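Local structure of ribose 5-phosphate isomerase (Trypanosoma cruzi, 3M1P) at residues A[5-10]-A[64-69]; A[83-88]-A[104-109]. The protein is a type B ribose 5-phosphate isomerase, an enzyme that probably interconverts ribose 5-phosphate and ribulose 5-phosphate. The protein carries 1 engineered substitution. All coordinates share one frame; numbering follows the deposited sequence.

Contact 1: A[5-10]-A[64-69]; sequences VAIGTD and FGVLAA. Engineered in segment 64-69: A69 (natural residue Cys).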
ATOM      1  N   VAL A   5      15.801  -4.968  20.917  1.00 18.71           N
ATOM      2  CA  VAL A   5      14.631  -4.555  20.162  1.00 17.36           C
ATOM      3  C   VAL A   5      13.397  -5.078  20.885  1.00 17.13           C
ATOM      4  O   VAL A   5      13.088  -6.267  20.819  1.00 17.22           O
ATOM      5  CB  VAL A   5      14.676  -5.108  18.700  1.00 17.39           C
ATOM      6  CG1 VAL A   5      13.361  -4.814  17.937  1.00 16.09           C
ATOM      7  CG2 VAL A   5      15.866  -4.558  17.948  1.00 16.36           C
ATOM      8  N   ALA A   6      12.680  -4.199  21.576  1.00 17.04           N
ATOM      9  CA  ALA A   6      11.508  -4.653  22.328  1.00 16.64           C
ATOM     10  C   ALA A   6      10.315  -4.854  21.403  1.00 16.41           C
ATOM     11  O   ALA A   6      10.056  -4.032  20.537  1.00 16.26           O
ATOM     12  CB  ALA A   6      11.169  -3.684  23.471  1.00 16.64           C
ATOM     13  N   ILE A   7       9.592  -5.951  21.593  1.00 16.57           N
ATOM     14  CA  ILE A   7       8.450  -6.264  20.747  1.00 16.88           C
ATOM     15  C   ILE A   7       7.158  -6.288  21.564  1.00 17.70           C
ATOM     16  O   ILE A   7       7.088  -6.945  22.606  1.00 18.32           O
ATOM     17  CB  ILE A   7       8.643  -7.619  19.990  1.00 16.73           C
ATOM     18  CG1 ILE A   7       9.890  -7.572  19.095  1.00 16.26           C
ATOM     19  CG2 ILE A   7       7.373  -7.974  19.185  1.00 15.99           C
ATOM     20  CD1 ILE A   7      10.480  -8.946  18.732  1.00 16.43           C
ATOM     21  N   GLY A   8       6.142  -5.564  21.096  1.00 18.20           N
ATOM     22  CA  GLY A   8       4.805  -5.634  21.694  1.00 18.68           C
ATOM     23  C   GLY A   8       3.725  -5.866  20.649  1.00 19.44           C
ATOM     24  O   GLY A   8       3.914  -5.544  19.477  1.00 19.07           O
ATOM     25  N   THR A   9       2.606  -6.451  21.070  1.00 20.43           N
ATOM     26  CA  THR A   9       1.433  -6.636  20.205  1.00 21.83           C
ATOM     27  C   THR A   9       0.154  -6.443  21.016  1.00 22.90           C
ATOM     28  O   THR A   9       0.198  -6.374  22.252  1.00 23.01           O
ATOM     29  CB  THR A   9       1.375  -8.062  19.529  1.00 21.52           C
ATOM     30  OG1 THR A   9       0.966  -9.048  20.483  1.00 22.26           O
ATOM     31  CG2 THR A   9       2.697  -8.474  18.936  1.00 20.72           C
ATOM     32  N   ASP A  10      -0.977  -6.341  20.326  1.00 24.11           N
ATOM     33  CA  ASP A  10      -2.264  -6.582  20.973  1.00 25.69           C
ATOM     34  C   ASP A  10      -2.768  -7.981  20.573  1.00 26.21           C
ATOM     35  O   ASP A  10      -1.983  -8.790  20.068  1.00 26.30           O
ATOM     36  CB  ASP A  10      -3.274  -5.452  20.710  1.00 25.77           C
ATOM     37  CG  ASP A  10      -3.693  -5.345  19.257  1.00 28.11           C
ATOM     38  OD1 ASP A  10      -3.076  -5.997  18.378  1.00 28.25           O
ATOM     39  OD2 ASP A  10      -4.673  -4.602  19.001  1.00 31.43           O
ATOM     40  N   PHE A  64      15.392  -0.171  20.086  1.00 18.54           N
ATOM     41  CA  PHE A  64      14.284  -0.121  19.143  1.00 17.52           C
ATOM     42  C   PHE A  64      13.025  -0.769  19.700  1.00 17.12           C
ATOM     43  O   PHE A  64      13.086  -1.640  20.571  1.00 17.15           O
ATOM     44  CB  PHE A  64      14.658  -0.814  17.830  1.00 16.95           C
ATOM     45  CG  PHE A  64      15.720  -0.109  17.031  1.00 16.21           C
ATOM     46  CD1 PHE A  64      15.471   1.124  16.435  1.00 16.35           C
ATOM     47  CD2 PHE A  64      16.966  -0.709  16.828  1.00 15.77           C
ATOM     48  CE1 PHE A  64      16.446   1.766  15.674  1.00 14.95           C
ATOM     49  CE2 PHE A  64      17.942  -0.086  16.074  1.00 14.97           C
ATOM     50  CZ  PHE A  64      17.679   1.160  15.481  1.00 16.52           C
ATOM     51  N   GLY A  65      11.877  -0.340  19.182  1.00 16.27           N
ATOM     52  CA  GLY A  65      10.627  -1.003  19.485  1.00 15.77           C
ATOM     53  C   GLY A  65       9.972  -1.516  18.223  1.00 15.28           C
ATOM     54  O   GLY A  65      10.122  -0.929  17.162  1.00 15.36           O
ATOM     55  N   VAL A  66       9.265  -2.632  18.345  1.00 15.05           N
ATOM     56  CA  VAL A  66       8.365  -3.115  17.312  1.00 14.72           C
ATOM     57  C   VAL A  66       6.970  -3.220  17.922  1.00 14.67           C
ATOM     58  O   VAL A  66       6.770  -3.863  18.967  1.00 14.72           O
ATOM     59  CB  VAL A  66       8.811  -4.485  16.735  1.00 15.10           C
ATOM     60  CG1 VAL A  66       7.759  -5.038  15.758  1.00 14.53           C
ATOM     61  CG2 VAL A  66      10.174  -4.358  16.043  1.00 14.48           C
ATOM     62  N   LEU A  67       6.008  -2.558  17.295  1.00 13.73           N
ATOM     63  CA  LEU A  67       4.630  -2.669  17.748  1.00 13.39           C
ATOM     64  C   LEU A  67       3.775  -3.118  16.588  1.00 14.08           C
ATOM     65  O   LEU A  67       3.774  -2.488  15.530  1.00 14.10           O
ATOM     66  CB  LEU A  67       4.122  -1.353  18.345  1.00 12.36           C
ATOM     67  CG  LEU A  67       4.803  -0.919  19.650  1.00 11.80           C
ATOM     68  CD1 LEU A  67       4.413   0.530  20.049  1.00  8.08           C
ATOM     69  CD2 LEU A  67       4.514  -1.910  20.796  1.00  9.08           C
ATOM     70  N   ALA A  68       3.098  -4.246  16.781  1.00 14.89           N
ATOM     71  CA  ALA A  68       2.212  -4.796  15.772  1.00 15.66           C
ATOM     72  C   ALA A  68       0.832  -4.890  16.373  1.00 15.98           C
ATOM     73  O   ALA A  68       0.673  -5.349  17.507  1.00 16.55           O
ATOM     74  CB  ALA A  68       2.703  -6.176  15.319  1.00 15.65           C
ATOM     75  N   ALA A  69      -0.164  -4.421  15.631  1.00 15.93           N
ATOM     76  CA  ALA A  69      -1.545  -4.495  16.071  1.00 15.88           C
ATOM     77  C   ALA A  69      -2.449  -4.698  14.860  1.00 15.86           C
ATOM     78  O   ALA A  69      -1.977  -5.088  13.792  1.00 16.61           O
ATOM     79  CB  ALA A  69      -1.933  -3.229  16.862  1.00 15.77           C
TER
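V5 meets strand 64-69 with both methyls: CG1, anti to the backbone N (chi1 173°), lies 3.7 Å from CG2 of V66, while CG2 comes up to CB of F64 and to the edge of its phenyl ring, near the ring plane. The rest of the ring extends beyond V5. At A6 the backbone takes over. A6 N donates to F64 O, and A6 O receives V66 N at 2.7 Å in a fairly straight bond (161°), the regular pattern of a parallel pair whose short axes run 18° apart. I7 shares the V5 face of the sheet. Its CG1 lies alongside V66, 4.0 Å from CB, the two side chains pointing the same way; V24 of helix 17-26 covers both V5 and I7. G8 gives its N-H to V66 O over 2.8 Å, almost linearly, and its carbonyl accepts A68 N. From the A6 face of the sheet, L67 leans over this glycine, placing CD2 3.8 Å from G8 CA. T9 brings its CA to within 3.1 Å of A68 O, and its hydroxyl bonds to D10 O in its own segment. Beyond it the pairing frays, D10 N reaching A68 O only weakly. The D10 carboxylate instead turns to A69, an engineered alanine in place of cysteine, with OD1 3.1 Å from A69 CA and also against its CB. No polar partner is modelled for this buried OD1, although a phosphate ion is bound nearby. The chemistry thus changes along the pair: main-chain bonds and aliphatic contacts hold two neighbouring inner strands of the parallel sheet together, whereas the D10 carboxylate lies just beyond the end of the first segment's pairing, beside A69, where pockets commonly open in parallel-sheet folds.

Contact 2: A[83-88]-A[104-109]; sequences PGVRAA and DANIVC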
ATOM      1  N   PRO A  83       7.606  10.720  25.779  1.00 17.66           N
ATOM      2  CA  PRO A  83       8.671  11.606  25.313  1.00 17.51           C
ATOM      3  C   PRO A  83       9.944  10.832  24.984  1.00 17.02           C
ATOM      4  O   PRO A  83      10.295   9.903  25.698  1.00 16.76           O
ATOM      5  CB  PRO A  83       8.896  12.556  26.502  1.00 17.82           C
ATOM      6  CG  PRO A  83       7.644  12.460  27.316  1.00 18.41           C
ATOM      7  CD  PRO A  83       7.204  11.029  27.160  1.00 18.10           C
ATOM      8  N   GLY A  84      10.612  11.209  23.898  1.00 16.94           N
ATOM      9  CA  GLY A  84      11.810  10.507  23.453  1.00 16.84           C
ATOM     10  C   GLY A  84      11.493   9.470  22.393  1.00 16.63           C
ATOM     11  O   GLY A  84      12.383   8.965  21.724  1.00 17.17           O
ATOM     12  N   VAL A  85      10.215   9.154  22.231  1.00 16.35           N
ATOM     13  CA  VAL A  85       9.809   8.141  21.269  1.00 15.78           C
ATOM     14  C   VAL A  85       9.473   8.796  19.925  1.00 15.25           C
ATOM     15  O   VAL A  85       8.828   9.859  19.870  1.00 14.99           O
ATOM     16  CB  VAL A  85       8.641   7.286  21.807  1.00 15.56           C
ATOM     17  CG1 VAL A  85       8.011   6.443  20.707  1.00 16.03           C
ATOM     18  CG2 VAL A  85       9.122   6.401  22.937  1.00 15.44           C
ATOM     19  N   ARG A  86       9.951   8.167  18.855  1.00 13.98           N
ATOM     20  CA  ARG A  86       9.571   8.526  17.494  1.00 13.20           C
ATOM     21  C   ARG A  86       9.092   7.243  16.829  1.00 12.39           C
ATOM     22  O   ARG A  86       9.890   6.452  16.329  1.00 11.91           O
ATOM     23  CB  ARG A  86      10.741   9.162  16.743  1.00 13.37           C
ATOM     24  CG  ARG A  86      11.189  10.502  17.344  1.00 14.51           C
ATOM     25  CD  ARG A  86      12.308  11.128  16.541  1.00 16.86           C
ATOM     26  NE  ARG A  86      13.502  10.294  16.608  1.00 18.83           N
ATOM     27  CZ  ARG A  86      14.302  10.214  17.668  1.00 19.19           C
ATOM     28  NH1 ARG A  86      14.045  10.934  18.760  1.00 16.43           N
ATOM     29  NH2 ARG A  86      15.359   9.408  17.634  1.00 17.22           N
ATOM     30  N   ALA A  87       7.779   7.044  16.870  1.00 11.69           N
ATOM     31  CA  ALA A  87       7.142   5.813  16.439  1.00 11.58           C
ATOM     32  C   ALA A  87       6.507   6.013  15.075  1.00 11.58           C
ATOM     33  O   ALA A  87       5.628   6.877  14.903  1.00 11.49           O
ATOM     34  CB  ALA A  87       6.092   5.379  17.446  1.00 11.78           C
ATOM     35  N   ALA A  88       6.965   5.207  14.122  1.00 10.92           N
ATOM     36  CA  ALA A  88       6.578   5.328  12.723  1.00 11.15           C
ATOM     37  C   ALA A  88       5.671   4.180  12.301  1.00 11.11           C
ATOM     38  O   ALA A  88       6.090   3.004  12.317  1.00 11.22           O
ATOM     39  CB  ALA A  88       7.817   5.372  11.845  1.00 10.03           C
ATOM     40  N   ASP A 104      14.842   9.373  12.135  1.00 14.42           N
ATOM     41  CA  ASP A 104      15.562   8.572  13.123  1.00 15.23           C
ATOM     42  C   ASP A 104      14.556   7.868  14.048  1.00 15.14           C
ATOM     43  O   ASP A 104      14.696   7.892  15.283  1.00 15.50           O
ATOM     44  CB  ASP A 104      16.517   9.472  13.920  1.00 15.66           C
ATOM     45  CG  ASP A 104      17.484   8.688  14.796  1.00 16.37           C
ATOM     46  OD1 ASP A 104      17.693   7.486  14.536  1.00 15.33           O
ATOM     47  OD2 ASP A 104      18.024   9.295  15.755  1.00 17.43           O
ATOM     48  N   ALA A 105      13.533   7.266  13.443  1.00 14.19           N
ATOM     49  CA  ALA A 105      12.475   6.607  14.196  1.00 14.39           C
ATOM     50  C   ALA A 105      13.072   5.528  15.080  1.00 14.26           C
ATOM     51  O   ALA A 105      13.977   4.818  14.657  1.00 15.12           O
ATOM     52  CB  ALA A 105      11.423   6.002  13.247  1.00 13.92           C
ATOM     53  N   ASN A 106      12.574   5.403  16.304  1.00 13.82           N
ATOM     54  CA  ASN A 106      13.059   4.362  17.202  1.00 13.47           C
ATOM     55  C   ASN A 106      12.020   3.281  17.466  1.00 12.65           C
ATOM     56  O   ASN A 106      12.332   2.262  18.055  1.00 12.27           O
ATOM     57  CB  ASN A 106      13.615   4.944  18.528  1.00 13.72           C
ATOM     58  CG  ASN A 106      12.684   5.986  19.160  1.00 13.53           C
ATOM     59  OD1 ASN A 106      11.462   5.911  19.018  1.00 13.09           O
ATOM     60  ND2 ASN A 106      13.271   6.961  19.869  1.00 13.62           N
ATOM     61  N   ILE A 107      10.787   3.502  17.022  1.00 12.22           N
ATOM     62  CA  ILE A 107       9.776   2.441  17.063  1.00 11.83           C
ATOM     63  C   ILE A 107       9.084   2.277  15.701  1.00 12.09           C
ATOM     64  O   ILE A 107       8.622   3.248  15.118  1.00 12.19           O
ATOM     65  CB  ILE A 107       8.715   2.666  18.193  1.00 11.89           C
ATOM     66  CG1 ILE A 107       9.377   2.634  19.586  1.00 11.95           C
ATOM     67  CG2 ILE A 107       7.572   1.623  18.073  1.00 10.48           C
ATOM     68  CD1 ILE A 107       8.439   2.803  20.770  1.00 11.66           C
ATOM     69  N   VAL A 108       9.029   1.044  15.194  1.00 12.15           N
ATOM     70  CA  VAL A 108       8.284   0.749  13.982  1.00 11.28           C
ATOM     71  C   VAL A 108       6.934   0.160  14.367  1.00 12.02           C
ATOM     72  O   VAL A 108       6.861  -0.712  15.239  1.00 12.77           O
ATOM     73  CB  VAL A 108       9.073  -0.164  12.974  1.00 12.06           C
ATOM     74  CG1 VAL A 108       9.412  -1.563  13.546  1.00  9.56           C
ATOM     75  CG2 VAL A 108       8.332  -0.280  11.629  1.00 10.64           C
ATOM     76  N   CYS A 109       5.868   0.667  13.748  1.00 11.32           N
ATOM     77  CA  CYS A 109       4.522   0.141  13.959  1.00 11.58           C
ATOM     78  C   CYS A 109       3.992  -0.449  12.668  1.00 11.19           C
ATOM     79  O   CYS A 109       4.207   0.112  11.598  1.00 11.35           O
ATOM     80  CB  CYS A 109       3.573   1.227  14.483  1.00 11.32           C
ATOM     81  SG  CYS A 109       4.171   2.028  16.031  1.00 12.13           S
TER
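The backbones of 83-88 and 104-109 approach at 59° end to end and pair in parallel at A87-I107 and A88-V108, where A88 donates to I107 O and accepts from C109 N. Ahead of this short pairing, the N106 side chain stands in for main chain. With CG set between the backbone N and the carbonyl carbon (chi1 47°), its amide reaches across to segment 83-88: OD1 accepts R86 N at 2.7 Å, and ND2 donates to G84 O at 2.9 Å, in the carbonyl plane. R86 O in turn takes both N106 N and I107 N. The R86 side chain bends at chi3 and grips D104 O side-on, NE at 3.0 Å and NH2 at 2.9 Å, both from the same face of that carbonyl. NH2 also forms a salt bridge with D104 OD2, 3.3 Å away, whereas OD1 is paired with R100. N106 ND2 sits over one guanidinium face, displaced toward the rim. Aliphatic contacts flank the polar cluster: V85 CG1 meets I107 CD1 at 3.7 Å, and A88 CB meets A105 CB at 3.9 Å. A second subunit adds K81, which bonds to V85 O, and I77, which packs on R86. This is the strand-pairing of a right-handed beta-alpha-beta crossover, in which helix 93-101 connects strands 87-89 and 107-111 of a Rossmann-like sheet.

How the contacts relate
Both segments of contact 1 precede those of contact 2 in the sequence, and their centres lie 11 Å apart in one parallel sheet with strand order 31-35, 3-9, 64-69, 107-111, 87-89. The two meet where strands 64-69 and 107-111 are neighbours: G65 N to N106 O and L67 N to V108 O, each 2.9 Å, are probable hydrogen bonds, making the sheet continuous across both. Helix 46-58 touches side chains of both contacts, including L67 and I107. Contact 1 lies inside the sheet, whereas contact 2 includes one of its two edge strands within the chain, 87-89, on the side where a second subunit packs, so the shared sheet connects the monomer core to the subunit interface.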